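Putative beta-glucosidase (Bifidobacterium adolescentis, PDB 5WAB) acts as a family 3 beta-glucosidase, hydrolysing beta-glucosidic linkages, and possibly also removes terminal arabinopyranosyl units from ginsenosides. Local coordinates at residues Tyr531-Phe544 / Val646-Val658. Sequence-based numbering, arbitrary orientation.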
loop_
_atom_site.group_PDB
_atom_site.type_symbol
_atom_site.label_atom_id
_atom_site.label_comp_id
_atom_site.label_asym_id
_atom_site.label_seq_id
_atom_site.Cartn_x
_atom_site.Cartn_y
_atom_site.Cartn_z
ATOM N N TYR A 531 3.872 16.907 8.632
ATOM C CA TYR A 531 2.898 17.986 8.496
ATOM C C TYR A 531 2.196 18.268 9.817
ATOM O O TYR A 531 2.045 19.430 10.213
ATOM C CB TYR A 531 1.870 17.627 7.421
ATOM C CG TYR A 531 2.415 17.566 6.009
ATOM C CD1 TYR A 531 3.098 18.642 5.445
ATOM C CD2 TYR A 531 2.271 16.412 5.248
ATOM C CE1 TYR A 531 3.599 18.570 4.150
ATOM C CE2 TYR A 531 2.768 16.330 3.967
ATOM C CZ TYR A 531 3.428 17.406 3.421
ATOM O OH TYR A 531 3.915 17.292 2.141
ATOM N N ASP A 532 1.778 17.220 10.524
ATOM C CA ASP A 532 1.022 17.406 11.756
ATOM C C ASP A 532 1.900 17.845 12.919
ATOM O O ASP A 532 1.378 18.340 13.921
ATOM C CB ASP A 532 0.275 16.117 12.106
ATOM C CG ASP A 532 -0.702 15.689 11.008
ATOM O OD1 ASP A 532 -0.901 16.453 10.034
ATOM O OD2 ASP A 532 -1.265 14.582 11.118
ATOM N N THR A 533 3.211 17.673 12.815
ATOM C CA THR A 533 4.115 18.064 13.886
ATOM C C THR A 533 4.553 19.517 13.787
ATOM O O THR A 533 4.734 20.175 14.819
ATOM C CB THR A 533 5.343 17.154 13.880
ATOM O OG1 THR A 533 4.909 15.790 13.910
ATOM C CG2 THR A 533 6.238 17.438 15.081
ATOM N N TYR A 534 4.721 20.036 12.567
ATOM C CA TYR A 534 5.213 21.392 12.359
ATOM C C TYR A 534 4.123 22.335 11.858
ATOM O O TYR A 534 4.432 23.397 11.309
ATOM C CB TYR A 534 6.399 21.365 11.397
ATOM C CG TYR A 534 7.581 20.646 11.992
ATOM C CD1 TYR A 534 7.702 19.271 11.880
ATOM C CD2 TYR A 534 8.553 21.335 12.707
ATOM C CE1 TYR A 534 8.767 18.600 12.444
ATOM C CE2 TYR A 534 9.625 20.672 13.271
ATOM C CZ TYR A 534 9.725 19.304 13.139
ATOM O OH TYR A 534 10.789 18.633 13.697
ATOM N N ASP A 535 2.854 21.968 12.055
ATOM C CA ASP A 535 1.710 22.851 11.820
ATOM C C ASP A 535 1.708 23.398 10.391
ATOM O O ASP A 535 1.615 24.605 10.159
ATOM C CB ASP A 535 1.684 23.990 12.840
ATOM C CG ASP A 535 0.347 24.685 12.884
ATOM O OD1 ASP A 535 -0.646 24.040 12.480
ATOM O OD2 ASP A 535 0.286 25.867 13.295
ATOM N N LYS A 536 1.825 22.494 9.427
ATOM C CA LYS A 536 1.872 22.855 8.019
ATOM C C LYS A 536 0.520 22.591 7.375
ATOM O O LYS A 536 -0.130 21.581 7.659
ATOM C CB LYS A 536 2.956 22.057 7.292
ATOM C CG LYS A 536 4.353 22.198 7.879
ATOM C CD LYS A 536 4.876 23.620 7.776
ATOM C CE LYS A 536 6.294 23.739 8.335
ATOM N NZ LYS A 536 6.784 25.154 8.317
ATOM N N ALA A 537 0.098 23.503 6.508
ATOM C CA ALA A 537 -1.135 23.293 5.768
ATOM C C ALA A 537 -0.950 22.212 4.711
ATOM O O ALA A 537 0.131 22.038 4.143
ATOM C CB ALA A 537 -1.599 24.590 5.109
ATOM N N VAL A 538 -2.022 21.460 4.477
ATOM C CA VAL A 538 -2.097 20.492 3.395
ATOM C C VAL A 538 -3.420 20.709 2.681
ATOM O O VAL A 538 -4.334 21.355 3.197
ATOM C CB VAL A 538 -1.983 19.036 3.890
ATOM C CG1 VAL A 538 -0.606 18.785 4.481
ATOM C CG2 VAL A 538 -3.072 18.751 4.918
ATOM N N ASP A 539 -3.514 20.165 1.470
ATOM C CA ASP A 539 -4.766 20.275 0.732
ATOM C C ASP A 539 -5.822 19.353 1.331
ATOM O O ASP A 539 -6.914 19.799 1.700
ATOM C CB ASP A 539 -4.537 19.965 -0.747
ATOM C CG ASP A 539 -5.589 20.583 -1.640
ATOM O OD1 ASP A 539 -6.415 21.376 -1.137
ATOM O OD2 ASP A 539 -5.593 20.274 -2.849
ATOM N N TYR A 540 -5.507 18.061 1.453
ATOM C CA TYR A 540 -6.402 17.116 2.099
ATOM C C TYR A 540 -5.567 16.187 2.978
ATOM O O TYR A 540 -4.571 15.608 2.501
ATOM C CB TYR A 540 -7.212 16.330 1.064
ATOM C CG TYR A 540 -8.066 17.228 0.191
ATOM C CD1 TYR A 540 -9.351 17.593 0.576
ATOM C CD2 TYR A 540 -7.572 17.737 -1.009
ATOM C CE1 TYR A 540 -10.128 18.431 -0.218
ATOM C CE2 TYR A 540 -8.339 18.571 -1.806
ATOM C CZ TYR A 540 -9.616 18.916 -1.406
ATOM O OH TYR A 540 -10.380 19.745 -2.198
ATOM N N PRO A 541 -5.923 16.038 4.251
ATOM C CA PRO A 541 -5.060 15.310 5.185
ATOM C C PRO A 541 -5.219 13.801 5.077
ATOM O O PRO A 541 -6.200 13.272 4.551
ATOM C CB PRO A 541 -5.535 15.803 6.555
ATOM C CG PRO A 541 -6.986 16.091 6.342
ATOM C CD PRO A 541 -7.110 16.602 4.921
ATOM N N PHE A 542 -4.210 13.113 5.599
ATOM C CA PHE A 542 -4.238 11.664 5.698
ATOM C C PHE A 542 -5.480 11.210 6.458
ATOM O O PHE A 542 -5.822 11.771 7.504
ATOM C CB PHE A 542 -2.961 11.189 6.394
ATOM C CG PHE A 542 -2.930 9.721 6.687
ATOM C CD1 PHE A 542 -2.539 8.818 5.715
ATOM C CD2 PHE A 542 -3.271 9.250 7.945
ATOM C CE1 PHE A 542 -2.504 7.465 5.987
ATOM C CE2 PHE A 542 -3.239 7.906 8.223
ATOM C CZ PHE A 542 -2.854 7.008 7.244
ATOM N N GLY A 543 -6.162 10.199 5.923
ATOM C CA GLY A 543 -7.368 9.682 6.540
ATOM C C GLY A 543 -8.629 10.487 6.295
ATOM O O GLY A 543 -9.642 10.228 6.953
ATOM N N PHE A 544 -8.611 11.446 5.370
ATOM C CA PHE A 544 -9.774 12.283 5.112
ATOM C C PHE A 544 -10.657 11.676 4.028
ATOM O O PHE A 544 -10.180 11.024 3.096
ATOM C CB PHE A 544 -9.357 13.697 4.695
ATOM C CG PHE A 544 -10.515 14.579 4.290
ATOM C CD1 PHE A 544 -11.240 15.277 5.240
ATOM C CD2 PHE A 544 -10.877 14.704 2.957
ATOM C CE1 PHE A 544 -12.305 16.081 4.867
ATOM C CE2 PHE A 544 -11.939 15.506 2.580
ATOM C CZ PHE A 544 -12.652 16.196 3.534
ATOM N N VAL A 646 -4.557 9.674 23.598
ATOM C CA VAL A 646 -5.240 8.837 22.621
ATOM C C VAL A 646 -6.296 9.694 21.938
ATOM O O VAL A 646 -7.165 10.268 22.605
ATOM C CB VAL A 646 -5.867 7.600 23.278
ATOM C CG1 VAL A 646 -6.587 6.768 22.240
ATOM C CG2 VAL A 646 -4.797 6.778 23.972
ATOM N N GLU A 647 -6.203 9.808 20.615
ATOM C CA GLU A 647 -7.131 10.596 19.818
ATOM C C GLU A 647 -8.037 9.668 19.021
ATOM O O GLU A 647 -7.570 8.702 18.411
ATOM C CB GLU A 647 -6.382 11.536 18.870
ATOM C CG GLU A 647 -5.438 12.496 19.579
ATOM C CD GLU A 647 -4.510 13.221 18.623
ATOM O OE1 GLU A 647 -4.334 12.739 17.483
ATOM O OE2 GLU A 647 -3.942 14.265 19.018
ATOM N N VAL A 648 -9.330 9.976 19.009
ATOM C CA VAL A 648 -10.322 9.206 18.270
ATOM C C VAL A 648 -11.019 10.151 17.305
ATOM O O VAL A 648 -11.463 11.235 17.699
ATOM C CB VAL A 648 -11.338 8.530 19.210
ATOM C CG1 VAL A 648 -12.323 7.693 18.413
ATOM C CG2 VAL A 648 -10.620 7.683 20.245
ATOM N N GLY A 649 -11.096 9.754 16.046
ATOM C CA GLY A 649 -11.712 10.605 15.055
ATOM C C GLY A 649 -11.933 9.886 13.746
ATOM O O GLY A 649 -11.900 8.656 13.674
ATOM N N THR A 650 -12.182 10.679 12.706
ATOM C CA THR A 650 -12.430 10.149 11.372
ATOM C C THR A 650 -11.397 10.639 10.368
ATOM O O THR A 650 -11.565 10.427 9.160
ATOM C CB THR A 650 -13.843 10.514 10.917
ATOM O OG1 THR A 650 -14.020 11.930 11.000
ATOM C CG2 THR A 650 -14.860 9.841 11.822
ATOM N N SER A 651 -10.320 11.256 10.846
ATOM C CA SER A 651 -9.273 11.862 10.037
ATOM C C SER A 651 -8.132 12.245 10.967
ATOM O O SER A 651 -8.339 12.455 12.164
ATOM C CB SER A 651 -9.799 13.083 9.276
ATOM O OG SER A 651 -8.767 13.785 8.617
ATOM N N SER A 652 -6.934 12.384 10.392
ATOM C CA SER A 652 -5.791 12.869 11.160
ATOM C C SER A 652 -5.964 14.313 11.613
ATOM O O SER A 652 -5.231 14.761 12.501
ATOM C CB SER A 652 -4.508 12.730 10.340
ATOM O OG SER A 652 -4.571 13.521 9.166
ATOM N N ARG A 653 -6.906 15.049 11.022
ATOM C CA ARG A 653 -7.218 16.413 11.433
ATOM C C ARG A 653 -8.714 16.575 11.698
ATOM O O ARG A 653 -9.259 17.673 11.577
ATOM C CB ARG A 653 -6.732 17.417 10.387
ATOM C CG ARG A 653 -5.237 17.309 10.108
ATOM C CD ARG A 653 -4.730 18.443 9.259
ATOM N NE ARG A 653 -3.296 18.326 9.023
ATOM C CZ ARG A 653 -2.534 19.304 8.545
ATOM N NH1 ARG A 653 -3.061 20.485 8.254
ATOM N NH2 ARG A 653 -1.236 19.105 8.368
ATOM N N ASP A 654 -9.393 15.470 12.045
ATOM C CA ASP A 654 -10.803 15.447 12.451
ATOM C C ASP A 654 -10.882 14.545 13.679
ATOM O O ASP A 654 -11.301 13.391 13.597
ATOM C CB ASP A 654 -11.727 14.942 11.342
ATOM C CG ASP A 654 -11.971 15.974 10.265
ATOM O OD1 ASP A 654 -12.682 16.961 10.549
ATOM O OD2 ASP A 654 -11.457 15.802 9.137
ATOM N N ILE A 655 -10.483 15.079 14.822
ATOM C CA ILE A 655 -10.490 14.324 16.068
ATOM C C ILE A 655 -11.790 14.618 16.798
ATOM O O ILE A 655 -12.153 15.783 17.004
ATOM C CB ILE A 655 -9.273 14.679 16.936
ATOM C CG1 ILE A 655 -7.976 14.421 16.161
ATOM C CG2 ILE A 655 -9.311 13.896 18.240
ATOM C CD1 ILE A 655 -7.854 13.009 15.628
ATOM N N ALA A 656 -12.507 13.562 17.169
ATOM C CA ALA A 656 -13.785 13.732 17.843
ATOM C C ALA A 656 -13.626 13.803 19.351
ATOM O O ALA A 656 -14.323 14.580 20.010
ATOM C CB ALA A 656 -14.737 12.593 17.468
ATOM N N ALA A 657 -12.718 13.011 19.914
ATOM C CA ALA A 657 -12.534 12.977 21.355
ATOM C C ALA A 657 -11.106 12.557 21.651
ATOM O O ALA A 657 -10.469 11.871 20.849
ATOM C CB ALA A 657 -13.522 12.028 22.033
ATOM N N VAL A 658 -10.601 12.993 22.803
ATOM C CA VAL A 658 -9.269 12.628 23.260
ATOM C C VAL A 658 -9.356 12.225 24.725
ATOM O O VAL A 658 -10.315 12.548 25.428
ATOM C CB VAL A 658 -8.237 13.763 23.070
ATOM C CG1 VAL A 658 -8.116 14.136 21.603
ATOM C CG2 VAL A 658 -8.613 14.973 23.909
HETATM O O HOH W 1 -2.492 15.139 8.173
#
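Arg653 spends all three guanidinium nitrogens on just two oxygens of the 531-544 loop. Its NE and NH2 grip Asp532 side-on through a single carboxylate oxygen; Arg653 NH2 lies 3.1 Å from Asp532 OD1 in a salt bridge. The carboxylate plane is turned 62° from the guanidinium plane, and NE reaches OD1 from above the carboxylate plane; OD2 is hydrogen-bonded to His600 NE2 instead. At the far end of the guanidinium, NH1 and NH2 converge on the backbone carbonyl of Lys536; the bond from Arg653 NH2 to Lys536 O is the shorter, 2.8 Å, and runs almost straight out from the C=O. Val538 CG2 lies over the centre of one guanidinium face, 3.7 Å above it. The arginine chain, extended from CG to NE, carries the charged group past Pro541, whose CB packs 3.9 Å from Arg653 CD.

Next to it, Ser652 binds the carbonyl of Phe542 twice. Its OG donates to Phe542 O at 2.7 Å, in the carbonyl plane on a lone pair, while its backbone N approaches nearly in line with the C=O. The hydroxyl is set between its own backbone N and carbonyl carbon (chi1 62°), close enough for both groups to reach one acceptor. Water 1 donates to Asp532 OD1 and Ser652 OG, linking the two bonded clusters. Within 646-658, Arg653 N donates to Ser651 OG, 3.3 Å away, forming an ST turn inside the type I turn Ser651-Asp654.

This hairpin turn of the fibronectin type III-like domain thus docks onto a loop of the GH3 C-terminal domain. With Asp532 buried and its oxygens met by Arg653, His600 and a water, its carboxylate would probably stay ionised, making the interdomain joint polar and directional.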